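Local coordinates for extracellular solute-binding protein, family 1 (Bifidobacterium longum subsp. infantis ATCC 15697, PDB 3QUF) that probably binds a solute, perhaps a sugar, outside the membrane and delivers it to an ABC-type importer, as family 1 solute-binding proteins do, at residues T30-Y35 / P83-N88; G101-I106 / G302-S307; Y35-D40 / A68-T73; D105-D110 / D126-G131. All coordinates share one frame; numbering follows the deposited sequence.

Contact 1: T30-Y35 / P83-N88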
loop_
_atom_site.group_PDB
_atom_site.type_symbol
_atom_site.label_atom_id
_atom_site.label_comp_id
_atom_site.label_asym_id
_atom_site.label_seq_id
_atom_site.Cartn_x
_atom_site.Cartn_y
_atom_site.Cartn_z
ATOM N N THR A 30 29.197 -14.752 -14.849
ATOM C CA THR A 30 28.805 -13.374 -15.035
ATOM C C THR A 30 28.624 -12.758 -13.667
ATOM O O THR A 30 27.844 -13.264 -12.863
ATOM C CB THR A 30 27.467 -13.293 -15.793
ATOM O OG1 THR A 30 27.637 -13.865 -17.111
ATOM C CG2 THR A 30 26.993 -11.823 -15.914
ATOM N N LYS A 31 29.343 -11.680 -13.414
ATOM C CA LYS A 31 29.229 -10.933 -12.168
ATOM C C LYS A 31 28.159 -9.850 -12.274
ATOM O O LYS A 31 28.256 -8.999 -13.158
ATOM C CB LYS A 31 30.564 -10.259 -11.874
ATOM C CG LYS A 31 31.719 -11.226 -11.722
ATOM C CD LYS A 31 32.931 -10.506 -11.166
ATOM C CE LYS A 31 32.548 -9.588 -10.024
ATOM N NZ LYS A 31 32.169 -10.318 -8.792
ATOM N N ILE A 32 27.185 -9.853 -11.375
ATOM C CA ILE A 32 26.181 -8.775 -11.284
ATOM C C ILE A 32 26.067 -8.261 -9.855
ATOM O O ILE A 32 26.533 -8.940 -8.919
ATOM C CB ILE A 32 24.800 -9.186 -11.808
ATOM C CG1 ILE A 32 24.254 -10.449 -11.102
ATOM C CG2 ILE A 32 24.907 -9.415 -13.337
ATOM C CD1 ILE A 32 22.799 -10.803 -11.497
ATOM N N SER A 33 25.518 -7.051 -9.707
ATOM C CA SER A 33 25.321 -6.447 -8.414
ATOM C C SER A 33 23.859 -6.118 -8.176
ATOM O O SER A 33 23.090 -5.917 -9.119
ATOM C CB SER A 33 26.166 -5.188 -8.256
ATOM O OG SER A 33 25.899 -4.318 -9.330
ATOM N N PHE A 34 23.475 -6.074 -6.907
ATOM C CA PHE A 34 22.109 -5.758 -6.499
ATOM C C PHE A 34 22.226 -4.803 -5.344
ATOM O O PHE A 34 22.889 -5.146 -4.353
ATOM C CB PHE A 34 21.406 -7.049 -6.088
ATOM C CG PHE A 34 20.011 -6.903 -5.491
ATOM C CD1 PHE A 34 19.180 -5.844 -5.744
ATOM C CD2 PHE A 34 19.539 -7.915 -4.655
ATOM C CE1 PHE A 34 17.905 -5.762 -5.146
ATOM C CE2 PHE A 34 18.292 -7.838 -4.062
ATOM C CZ PHE A 34 17.491 -6.787 -4.287
ATOM N N TYR A 35 21.732 -3.584 -5.508
ATOM C CA TYR A 35 21.673 -2.632 -4.399
ATOM C C TYR A 35 20.253 -2.711 -3.905
ATOM O O TYR A 35 19.321 -2.236 -4.556
ATOM C CB TYR A 35 22.027 -1.219 -4.832
ATOM C CG TYR A 35 22.132 -0.268 -3.662
ATOM C CD1 TYR A 35 22.867 -0.618 -2.540
ATOM C CD2 TYR A 35 21.514 0.945 -3.660
ATOM C CE1 TYR A 35 22.981 0.251 -1.447
ATOM C CE2 TYR A 35 21.620 1.824 -2.571
ATOM C CZ TYR A 35 22.338 1.456 -1.473
ATOM O OH TYR A 35 22.513 2.290 -0.390
ATOM N N PRO A 83 26.740 1.368 -12.310
ATOM C CA PRO A 83 25.437 1.282 -11.655
ATOM C C PRO A 83 25.140 -0.146 -11.219
ATOM O O PRO A 83 25.631 -1.073 -11.852
ATOM C CB PRO A 83 24.456 1.669 -12.739
ATOM C CG PRO A 83 25.263 2.313 -13.795
ATOM C CD PRO A 83 26.606 1.807 -13.702
ATOM N N PRO A 84 24.372 -0.315 -10.146
ATOM C CA PRO A 84 23.983 -1.666 -9.745
ATOM C C PRO A 84 23.153 -2.322 -10.838
ATOM O O PRO A 84 22.256 -1.679 -11.408
ATOM C CB PRO A 84 23.126 -1.460 -8.493
ATOM C CG PRO A 84 22.807 -0.043 -8.442
ATOM C CD PRO A 84 23.782 0.723 -9.294
ATOM N N THR A 85 23.407 -3.594 -11.105
ATOM C CA THR A 85 22.623 -4.282 -12.118
ATOM C C THR A 85 21.141 -4.389 -11.794
ATOM O O THR A 85 20.276 -4.350 -12.708
ATOM C CB THR A 85 23.177 -5.694 -12.369
ATOM O OG1 THR A 85 24.593 -5.741 -12.218
ATOM C CG2 THR A 85 22.778 -6.172 -13.751
ATOM N N ILE A 86 20.842 -4.635 -10.520
ATOM C CA ILE A 86 19.499 -4.772 -10.016
ATOM C C ILE A 86 19.332 -3.800 -8.857
ATOM O O ILE A 86 20.271 -3.550 -8.087
ATOM C CB ILE A 86 19.222 -6.181 -9.524
ATOM C CG1 ILE A 86 19.491 -7.223 -10.596
ATOM C CG2 ILE A 86 17.766 -6.300 -9.009
ATOM C CD1 ILE A 86 20.012 -8.557 -10.077
ATOM N N PHE A 87 18.166 -3.206 -8.793
ATOM C CA PHE A 87 17.848 -2.245 -7.753
ATOM C C PHE A 87 16.326 -2.174 -7.555
ATOM O O PHE A 87 15.550 -2.802 -8.299
ATOM C CB PHE A 87 18.479 -0.884 -8.031
ATOM C CG PHE A 87 18.132 -0.335 -9.364
ATOM C CD1 PHE A 87 16.961 0.365 -9.559
ATOM C CD2 PHE A 87 18.969 -0.590 -10.460
ATOM C CE1 PHE A 87 16.626 0.832 -10.850
ATOM C CE2 PHE A 87 18.635 -0.110 -11.723
ATOM C CZ PHE A 87 17.453 0.571 -11.902
ATOM N N ASN A 88 15.889 -1.367 -6.600
ATOM C CA ASN A 88 14.469 -1.251 -6.319
ATOM C C ASN A 88 13.879 0.093 -6.640
ATOM O O ASN A 88 14.495 1.132 -6.390
ATOM C CB ASN A 88 14.224 -1.556 -4.826
ATOM C CG ASN A 88 14.455 -3.003 -4.469
ATOM O OD1 ASN A 88 15.360 -3.344 -3.713
ATOM N ND2 ASN A 88 13.624 -3.923 -5.063
#

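Contact 2: G101-I106 / G302-S307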
loop_
_atom_site.group_PDB
_atom_site.type_symbol
_atom_site.label_atom_id
_atom_site.label_comp_id
_atom_site.label_asym_id
_atom_site.label_seq_id
_atom_site.Cartn_x
_atom_site.Cartn_y
_atom_site.Cartn_z
ATOM N N GLY A 101 15.880 7.371 -17.139
ATOM C CA GLY A 101 16.322 6.387 -18.111
ATOM C C GLY A 101 17.218 5.297 -17.564
ATOM O O GLY A 101 17.630 4.417 -18.341
ATOM N N ALA A 102 17.426 5.260 -16.246
ATOM C CA ALA A 102 18.329 4.249 -15.680
ATOM C C ALA A 102 17.785 2.842 -15.622
ATOM O O ALA A 102 18.572 1.922 -15.407
ATOM C CB ALA A 102 18.768 4.667 -14.255
ATOM N N ALA A 103 16.470 2.676 -15.723
ATOM C CA ALA A 103 15.846 1.368 -15.646
ATOM C C ALA A 103 15.596 0.799 -17.031
ATOM O O ALA A 103 15.125 1.520 -17.948
ATOM C CB ALA A 103 14.525 1.438 -14.835
ATOM N N LEU A 104 15.883 -0.478 -17.176
ATOM C CA LEU A 104 15.661 -1.224 -18.413
ATOM C C LEU A 104 14.178 -1.407 -18.672
ATOM O O LEU A 104 13.447 -1.768 -17.788
ATOM C CB LEU A 104 16.294 -2.603 -18.299
ATOM C CG LEU A 104 16.233 -3.535 -19.524
ATOM C CD1 LEU A 104 17.071 -2.972 -20.644
ATOM C CD2 LEU A 104 16.761 -4.957 -19.100
ATOM N N ASP A 105 13.750 -1.169 -19.914
ATOM C CA ASP A 105 12.389 -1.564 -20.342
ATOM C C ASP A 105 12.253 -3.076 -20.369
ATOM O O ASP A 105 12.915 -3.756 -21.206
ATOM C CB ASP A 105 12.180 -0.971 -21.744
ATOM C CG ASP A 105 10.828 -1.331 -22.350
ATOM O OD1 ASP A 105 10.024 -2.019 -21.711
ATOM O OD2 ASP A 105 10.593 -0.884 -23.514
ATOM N N ILE A 106 11.436 -3.609 -19.466
ATOM C CA ILE A 106 11.209 -5.045 -19.323
ATOM C C ILE A 106 9.822 -5.448 -19.812
ATOM O O ILE A 106 9.352 -6.575 -19.578
ATOM C CB ILE A 106 11.552 -5.522 -17.903
ATOM C CG1 ILE A 106 10.724 -4.772 -16.855
ATOM C CG2 ILE A 106 13.092 -5.386 -17.667
ATOM C CD1 ILE A 106 10.874 -5.387 -15.442
ATOM N N GLY A 302 9.215 -2.384 -6.150
ATOM C CA GLY A 302 9.416 -3.080 -7.417
ATOM C C GLY A 302 10.886 -3.365 -7.619
ATOM O O GLY A 302 11.750 -2.719 -7.026
ATOM N N PHE A 303 11.169 -4.353 -8.459
ATOM C CA PHE A 303 12.526 -4.699 -8.854
ATOM C C PHE A 303 12.785 -4.280 -10.276
ATOM O O PHE A 303 11.942 -4.484 -11.135
ATOM C CB PHE A 303 12.734 -6.206 -8.720
ATOM C CG PHE A 303 12.674 -6.685 -7.302
ATOM C CD1 PHE A 303 11.459 -6.805 -6.646
ATOM C CD2 PHE A 303 13.839 -6.938 -6.590
ATOM C CE1 PHE A 303 11.419 -7.187 -5.293
ATOM C CE2 PHE A 303 13.779 -7.322 -5.261
ATOM C CZ PHE A 303 12.573 -7.434 -4.623
ATOM N N ALA A 304 13.956 -3.717 -10.520
ATOM C CA ALA A 304 14.336 -3.175 -11.814
ATOM C C ALA A 304 15.760 -3.581 -12.160
ATOM O O ALA A 304 16.573 -3.949 -11.277
ATOM C CB ALA A 304 14.210 -1.643 -11.769
ATOM N N ILE A 305 16.050 -3.558 -13.452
ATOM C CA ILE A 305 17.371 -3.859 -13.987
ATOM C C ILE A 305 17.955 -2.555 -14.605
ATOM O O ILE A 305 17.237 -1.755 -15.192
ATOM C CB ILE A 305 17.266 -4.993 -15.065
ATOM C CG1 ILE A 305 16.694 -6.265 -14.456
ATOM C CG2 ILE A 305 18.621 -5.237 -15.726
ATOM C CD1 ILE A 305 16.415 -7.405 -15.437
ATOM N N ALA A 306 19.266 -2.378 -14.487
ATOM C CA ALA A 306 19.976 -1.214 -15.041
ATOM C C ALA A 306 19.939 -1.271 -16.567
ATOM O O ALA A 306 20.306 -2.295 -17.171
ATOM C CB ALA A 306 21.422 -1.203 -14.595
ATOM N N SER A 307 19.583 -0.162 -17.188
ATOM C CA SER A 307 19.758 -0.054 -18.633
ATOM C C SER A 307 21.237 0.042 -19.026
ATOM O O SER A 307 21.605 -0.361 -20.139
ATOM C CB SER A 307 18.958 1.105 -19.180
ATOM O OG SER A 307 19.421 2.286 -18.576
HETATM O O HOH W 1 13.898 -2.744 -15.154
#

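Contact 3: Y35-D40 / A68-T73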
loop_
_atom_site.group_PDB
_atom_site.type_symbol
_atom_site.label_atom_id
_atom_site.label_comp_id
_atom_site.label_asym_id
_atom_site.label_seq_id
_atom_site.Cartn_x
_atom_site.Cartn_y
_atom_site.Cartn_z
ATOM N N TYR A 35 21.732 -3.584 -5.508
ATOM C CA TYR A 35 21.673 -2.632 -4.399
ATOM C C TYR A 35 20.253 -2.711 -3.905
ATOM O O TYR A 35 19.321 -2.236 -4.556
ATOM C CB TYR A 35 22.027 -1.219 -4.832
ATOM C CG TYR A 35 22.132 -0.268 -3.662
ATOM C CD1 TYR A 35 22.867 -0.618 -2.540
ATOM C CD2 TYR A 35 21.514 0.945 -3.660
ATOM C CE1 TYR A 35 22.981 0.251 -1.447
ATOM C CE2 TYR A 35 21.620 1.824 -2.571
ATOM C CZ TYR A 35 22.338 1.456 -1.473
ATOM O OH TYR A 35 22.513 2.290 -0.390
ATOM N N SER A 36 20.081 -3.353 -2.758
ATOM C CA SER A 36 18.767 -3.767 -2.250
ATOM C C SER A 36 18.153 -2.818 -1.201
ATOM O O SER A 36 18.800 -2.449 -0.224
ATOM C CB SER A 36 18.894 -5.149 -1.625
ATOM O OG SER A 36 17.674 -5.590 -1.047
ATOM N N TYR A 37 16.919 -2.418 -1.440
ATOM C CA TYR A 37 16.116 -1.688 -0.439
ATOM C C TYR A 37 15.833 -2.586 0.772
ATOM O O TYR A 37 15.703 -2.127 1.909
ATOM C CB TYR A 37 14.823 -1.279 -1.066
ATOM C CG TYR A 37 13.804 -0.681 -0.150
ATOM C CD1 TYR A 37 13.896 0.630 0.243
ATOM C CD2 TYR A 37 12.813 -1.465 0.365
ATOM C CE1 TYR A 37 12.926 1.177 1.093
ATOM C CE2 TYR A 37 11.842 -0.946 1.209
ATOM C CZ TYR A 37 11.930 0.361 1.577
ATOM O OH TYR A 37 10.970 0.875 2.431
ATOM N N PHE A 38 15.718 -3.870 0.493
ATOM C CA PHE A 38 15.360 -4.869 1.512
ATOM C C PHE A 38 16.576 -5.292 2.279
ATOM O O PHE A 38 17.665 -5.494 1.727
ATOM C CB PHE A 38 14.717 -6.061 0.801
ATOM C CG PHE A 38 13.433 -5.719 0.139
ATOM C CD1 PHE A 38 12.290 -5.527 0.884
ATOM C CD2 PHE A 38 13.369 -5.446 -1.241
ATOM C CE1 PHE A 38 11.107 -5.168 0.257
ATOM C CE2 PHE A 38 12.195 -5.080 -1.829
ATOM C CZ PHE A 38 11.081 -4.939 -1.085
ATOM N N LYS A 39 16.385 -5.456 3.586
ATOM C CA LYS A 39 17.434 -5.942 4.433
ATOM C C LYS A 39 17.670 -7.450 4.232
ATOM O O LYS A 39 16.831 -8.166 3.683
ATOM C CB LYS A 39 17.099 -5.639 5.879
ATOM C CG LYS A 39 17.145 -4.113 6.182
ATOM C CD LYS A 39 17.142 -3.831 7.682
ATOM C CE LYS A 39 17.862 -2.502 7.990
ATOM N NZ LYS A 39 17.179 -1.383 7.265
ATOM N N ASP A 40 18.806 -7.931 4.728
ATOM C CA ASP A 40 19.101 -9.349 4.616
ATOM C C ASP A 40 18.007 -10.195 5.261
ATOM O O ASP A 40 17.725 -11.276 4.773
ATOM C CB ASP A 40 20.487 -9.679 5.201
ATOM C CG ASP A 40 20.817 -11.165 5.126
ATOM O OD1 ASP A 40 21.145 -11.676 4.040
ATOM O OD2 ASP A 40 20.737 -11.792 6.180
ATOM N N ALA A 68 15.542 6.749 3.196
ATOM C CA ALA A 68 16.061 8.030 2.685
ATOM C C ALA A 68 17.436 7.847 2.147
ATOM O O ALA A 68 17.794 8.414 1.079
ATOM C CB ALA A 68 16.084 9.109 3.757
ATOM N N GLN A 69 18.224 7.076 2.899
ATOM C CA GLN A 69 19.564 6.843 2.536
ATOM C C GLN A 69 19.540 5.980 1.288
ATOM O O GLN A 69 20.391 6.157 0.443
ATOM C CB GLN A 69 20.357 6.212 3.675
ATOM C CG GLN A 69 21.786 5.842 3.324
ATOM C CD GLN A 69 21.967 4.368 2.914
ATOM O OE1 GLN A 69 21.006 3.607 2.754
ATOM N NE2 GLN A 69 23.219 3.967 2.764
ATOM N N TYR A 70 18.589 5.058 1.194
ATOM C CA TYR A 70 18.529 4.168 0.015
ATOM C C TYR A 70 18.356 4.987 -1.259
ATOM O O TYR A 70 19.109 4.803 -2.244
ATOM C CB TYR A 70 17.395 3.131 0.134
ATOM C CG TYR A 70 17.394 2.208 -1.087
ATOM C CD1 TYR A 70 18.327 1.226 -1.203
ATOM C CD2 TYR A 70 16.484 2.380 -2.096
ATOM C CE1 TYR A 70 18.377 0.418 -2.335
ATOM C CE2 TYR A 70 16.488 1.553 -3.241
ATOM C CZ TYR A 70 17.447 0.596 -3.326
ATOM O OH TYR A 70 17.522 -0.220 -4.434
ATOM N N ILE A 71 17.372 5.864 -1.276
ATOM C CA ILE A 71 17.081 6.548 -2.527
ATOM C C ILE A 71 18.216 7.486 -2.941
ATOM O O ILE A 71 18.559 7.565 -4.125
ATOM C CB ILE A 71 15.723 7.235 -2.570
ATOM C CG1 ILE A 71 15.546 8.318 -1.556
ATOM C CG2 ILE A 71 14.588 6.199 -2.401
ATOM C CD1 ILE A 71 14.123 8.877 -1.628
ATOM N N SER A 72 18.846 8.170 -1.997
ATOM C CA SER A 72 19.914 9.081 -2.410
ATOM C C SER A 72 21.167 8.309 -2.832
ATOM O O SER A 72 21.861 8.710 -3.773
ATOM C CB SER A 72 20.222 10.126 -1.314
ATOM O OG SER A 72 20.756 9.510 -0.162
ATOM N N THR A 73 21.469 7.205 -2.145
ATOM C CA THR A 73 22.643 6.412 -2.467
ATOM C C THR A 73 22.423 5.676 -3.795
ATOM O O THR A 73 23.331 5.618 -4.626
ATOM C CB THR A 73 23.051 5.437 -1.336
ATOM O OG1 THR A 73 21.946 4.630 -0.985
ATOM C CG2 THR A 73 23.488 6.242 -0.077
HETATM O O HOH W 2 23.962 1.492 1.647
#

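Contact 4: D105-D110 / D126-G131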
loop_
_atom_site.group_PDB
_atom_site.type_symbol
_atom_site.label_atom_id
_atom_site.label_comp_id
_atom_site.label_asym_id
_atom_site.label_seq_id
_atom_site.Cartn_x
_atom_site.Cartn_y
_atom_site.Cartn_z
ATOM N N ASP A 105 13.750 -1.169 -19.914
ATOM C CA ASP A 105 12.389 -1.564 -20.342
ATOM C C ASP A 105 12.253 -3.076 -20.369
ATOM O O ASP A 105 12.915 -3.756 -21.206
ATOM C CB ASP A 105 12.180 -0.971 -21.744
ATOM C CG ASP A 105 10.828 -1.331 -22.350
ATOM O OD1 ASP A 105 10.024 -2.019 -21.711
ATOM O OD2 ASP A 105 10.593 -0.884 -23.514
ATOM N N ILE A 106 11.436 -3.609 -19.466
ATOM C CA ILE A 106 11.209 -5.045 -19.323
ATOM C C ILE A 106 9.822 -5.448 -19.812
ATOM O O ILE A 106 9.352 -6.575 -19.578
ATOM C CB ILE A 106 11.552 -5.522 -17.903
ATOM C CG1 ILE A 106 10.724 -4.772 -16.855
ATOM C CG2 ILE A 106 13.092 -5.386 -17.667
ATOM C CD1 ILE A 106 10.874 -5.387 -15.442
ATOM N N SER A 107 9.202 -4.560 -20.591
ATOM C CA SER A 107 7.888 -4.853 -21.183
ATOM C C SER A 107 7.923 -6.211 -21.896
ATOM O O SER A 107 8.842 -6.498 -22.650
ATOM C CB SER A 107 7.501 -3.784 -22.201
ATOM O OG SER A 107 7.477 -2.498 -21.630
ATOM N N GLY A 108 6.901 -7.008 -21.647
ATOM C CA GLY A 108 6.690 -8.265 -22.382
ATOM C C GLY A 108 7.543 -9.441 -21.932
ATOM O O GLY A 108 7.469 -10.518 -22.526
ATOM N N GLU A 109 8.425 -9.223 -20.954
ATOM C CA GLU A 109 9.319 -10.303 -20.562
ATOM C C GLU A 109 8.513 -11.450 -19.935
ATOM O O GLU A 109 7.525 -11.237 -19.211
ATOM C CB GLU A 109 10.391 -9.828 -19.584
ATOM C CG GLU A 109 11.457 -8.956 -20.212
ATOM C CD GLU A 109 12.489 -9.686 -21.082
ATOM O OE1 GLU A 109 12.554 -10.936 -21.053
ATOM O OE2 GLU A 109 13.285 -8.994 -21.769
ATOM N N ASP A 110 8.927 -12.675 -20.234
ATOM C CA ASP A 110 8.191 -13.849 -19.752
ATOM C C ASP A 110 8.201 -13.958 -18.224
ATOM O O ASP A 110 7.282 -14.537 -17.632
ATOM C CB ASP A 110 8.787 -15.140 -20.348
ATOM C CG ASP A 110 8.510 -15.301 -21.814
ATOM O OD1 ASP A 110 7.604 -14.637 -22.376
ATOM O OD2 ASP A 110 9.199 -16.158 -22.408
ATOM N N ASP A 126 5.341 6.010 -20.087
ATOM C CA ASP A 126 5.221 6.049 -21.536
ATOM C C ASP A 126 4.779 4.684 -22.088
ATOM O O ASP A 126 5.152 4.332 -23.227
ATOM C CB ASP A 126 6.498 6.474 -22.242
ATOM C CG ASP A 126 7.035 7.852 -21.773
ATOM O OD1 ASP A 126 6.241 8.688 -21.271
ATOM O OD2 ASP A 126 8.272 8.048 -21.891
ATOM N N GLY A 127 3.997 3.978 -21.280
ATOM C CA GLY A 127 3.407 2.690 -21.644
ATOM C C GLY A 127 4.338 1.492 -21.517
ATOM O O GLY A 127 3.973 0.361 -21.884
ATOM N N LYS A 128 5.581 1.729 -21.101
ATOM C CA LYS A 128 6.583 0.675 -20.980
ATOM C C LYS A 128 6.763 0.322 -19.486
ATOM O O LYS A 128 6.637 1.168 -18.606
ATOM C CB LYS A 128 7.897 1.148 -21.581
ATOM C CG LYS A 128 7.823 1.351 -23.083
ATOM C CD LYS A 128 9.117 2.021 -23.641
ATOM C CE LYS A 128 9.205 1.851 -25.178
ATOM N NZ LYS A 128 10.416 2.506 -25.858
ATOM N N THR A 129 7.004 -0.953 -19.239
ATOM C CA THR A 129 7.239 -1.457 -17.896
ATOM C C THR A 129 8.721 -1.418 -17.547
ATOM O O THR A 129 9.542 -1.951 -18.283
ATOM C CB THR A 129 6.703 -2.900 -17.790
ATOM O OG1 THR A 129 5.293 -2.888 -18.090
ATOM C CG2 THR A 129 6.851 -3.420 -16.365
ATOM N N TYR A 130 9.012 -0.820 -16.393
ATOM C CA TYR A 130 10.383 -0.625 -15.905
ATOM C C TYR A 130 10.656 -1.298 -14.595
ATOM O O TYR A 130 11.797 -1.248 -14.104
ATOM C CB TYR A 130 10.676 0.871 -15.779
ATOM C CG TYR A 130 10.744 1.546 -17.108
ATOM C CD1 TYR A 130 11.891 1.427 -17.925
ATOM C CD2 TYR A 130 9.676 2.296 -17.571
ATOM C CE1 TYR A 130 11.955 2.050 -19.166
ATOM C CE2 TYR A 130 9.737 2.934 -18.824
ATOM C CZ TYR A 130 10.874 2.782 -19.613
ATOM O OH TYR A 130 10.938 3.382 -20.851
ATOM N N GLY A 131 9.666 -1.944 -13.993
ATOM C CA GLY A 131 9.882 -2.632 -12.698
ATOM C C GLY A 131 8.822 -3.688 -12.486
ATOM O O GLY A 131 7.723 -3.647 -13.106
HETATM O O HOH W 3 12.120 0.877 -24.705
HETATM O O HOH W 4 4.347 -2.455 -20.717
#

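Contact 1: T30-Y35 / P83-N88
The carbonyl oxygen of S33 receives the backbone N-H of I86 at 2.9 Å, S33 O to I86 N. One step along, Y35 N donates to I86 O at 3.0 Å. I86 is thus held through both its N and its O, the mark of a parallel bridge, here centred on the pair F34 and I86; the strand axes diverge by only 11°. Upstream of the bridge, where 83-85 is not yet strand, side chains take part in the pairing. S33 N points almost straight at the hydroxyl of T85, with S33 N to T85 OG1 3.0 Å and 174° at the hydrogen. In return T85 N donates to S33 OG across 3.1 Å, the serine hydroxyl having been turned between its own backbone N and carbonyl carbon (chi1 54°). On the sheet face that carries F34 and I86, F34 CD1 packs against the CG2 branch of I86 (3.6 Å), while I86 O sits at the rim of the F34 ring, in its plane. I32 and I86 touch through their CD1 methyls. Over the other face, Y35 CB rests on the ring of P84. Helix 311-324 covers the F34 and I86 side through A317 and F320. The two reciprocal hydroxyl bonds between S33 and T85 therefore tie the proline-rich loop before strand 86-88 to strand 30-35.

Contact 2: G101-I106 / G302-S307
S307 grips the loop 101-106 twice. Its OG donates to G101 O at 2.8 Å, in the carbonyl plane and on a lone pair, and its backbone N donates to A102 O at 2.9 Å. The hydroxyl can reach G101 because OG stands between the backbone N and the carbonyl carbon of its residue (chi1 61°). A third bond runs the other way, from L104 N to I305 O at 2.7 Å. The two backbone bonds flank a single bridge between A103 and A306, by which the loop leaving helix 94-100 clasps the end of strand 295-305. In the bilobal fold of solute-binding proteins, that strand belongs to the large mixed sheet, whose strand 86-89 runs antiparallel to it. Apolar groups line the next shell. L104 and I305 lie side by side and point the same way, with L104 CD2 3.9 Å from I305 CG2. A water accepts from I305 N (2.9 Å) and lies 2.8 Å from L104 O, linking the two backbones. Farther out, K314 of helix 311-324 touches L104, and A317 and K318 of the same helix touch I305. The hydroxyl of S100 meets A102 N just behind the loop, while T85 pairs through its backbone with A306.

Contact 3: Y35-D40 / A68-T73
An aromatic cluster of Y35, Y37 and Y70 joins the end of strand 30-36 to helix 67-79, a strand-to-helix junction in the alpha/beta lobe of this solute-binding protein. The ring contacts differ in kind. Y35 and Y70 have nearly parallel planes, 18° apart, but the side chains run past each other in opposite directions and the rings barely overlap; the nearest carbons are Y35 CD2 and Y70 CE1 at 3.4 Å. Y37 instead makes a T-shaped pair with Y70, its edge directed at the Y70 face with the planes at 81°. The same face receives a CH-pi contact from Y37 CB, 3.9 Å from the ring centroid and almost straight above it. Because CG of Y70 is anti to the backbone N (chi1 -178°), the ring extends from the helix to lie beside the chain at 35-37.

Among the polar contacts, Y70 OH donates to Y35 O at 2.7 Å, approaching from above the carbonyl plane, and this hydroxyl is also met by N88 N. N88 has a second hold on the turn, its OD1 accepting from Y37 N. Within 35-40, S36 OG donates to F38 O and closes the chain after the strand. A water bridges Y35 OH and Q69 NE2, whose amide oxygen is taken by Q65 N. The 2.5 Å between Y35 OH and T73 OG1 is doubtfully short and leaves its proton undecided. T73 OG1 itself donates to Q69 O at 2.6 Å, from the face of that carbonyl opposite to T73 N.

Contact 4: D105-D110 / D126-G131
The hydroxyl of S107 accepts the backbone N-H of T129, with S107 OG to T129 N 2.9 Å, and hands its own proton to D105. D105 OD1 is in fact shared by two donors of S107: the backbone N at 2.9 Å, which meets it nearly along the C-O axis and closes an Asx turn, and the hydroxyl OG at 2.6 Å, received on the syn lone pair of D105 OD1. A chain of bonds thus passes from strand 128-129 to the aspartate. The placement of S107 OG anti to the carbonyl carbon (chi1 -58°) puts it beside its own backbone N, facing both partners. T129 O is satisfied from the loop by I106 N, 2.8 Å away.

The other carboxylate oxygen is served differently. OD2 of D105 lies over the aliphatic part of K128, 3.3 Å from CD, with the side chains crossing at about a right angle. Its distance to K128 NZ, 4.1 Å, is too long for a salt bridge, and a water spans the gap, donating to D105 OD2 and accepting from K128 NZ. The nearby ammonium probably favours the charged carboxylate. A second water donates to G127 O and S107 OG and also meets T129 OG1, whose protein partner is Q124 NE2.

Beyond the polar core, I106 CG1 approaches T129 CG2 at 4.1 Å, and a type II turn from I106 to E109 carries the loop onward. The loop thus flanks the small hairpin of strands 124-125 and 128-129, while E109 reaches K318 of helix 311-324 in a salt bridge.

Contacts 1, 2 and 3 converge on the large mixed sheet: strand 30-36 serves contacts 1 and 3, strand 86-89 pairs with it, and strand 295-305 of contact 2 runs beside 86-89. Contact 3, centred about 12 Å from contact 1, begins at Y35, the last residue of segment 30-35, and closes before 83-88. Contacts 2 and 4, centres about 9 Å apart, open from the same loop and share D105 and I106, whereas contacts 3 and 4 lie about 23 Å apart. Segment 302-307, nearly 200 residues after 101-106, thus returns to the lobe built by the early chain, consistent with the chain crossings between lobes known in solute-binding proteins.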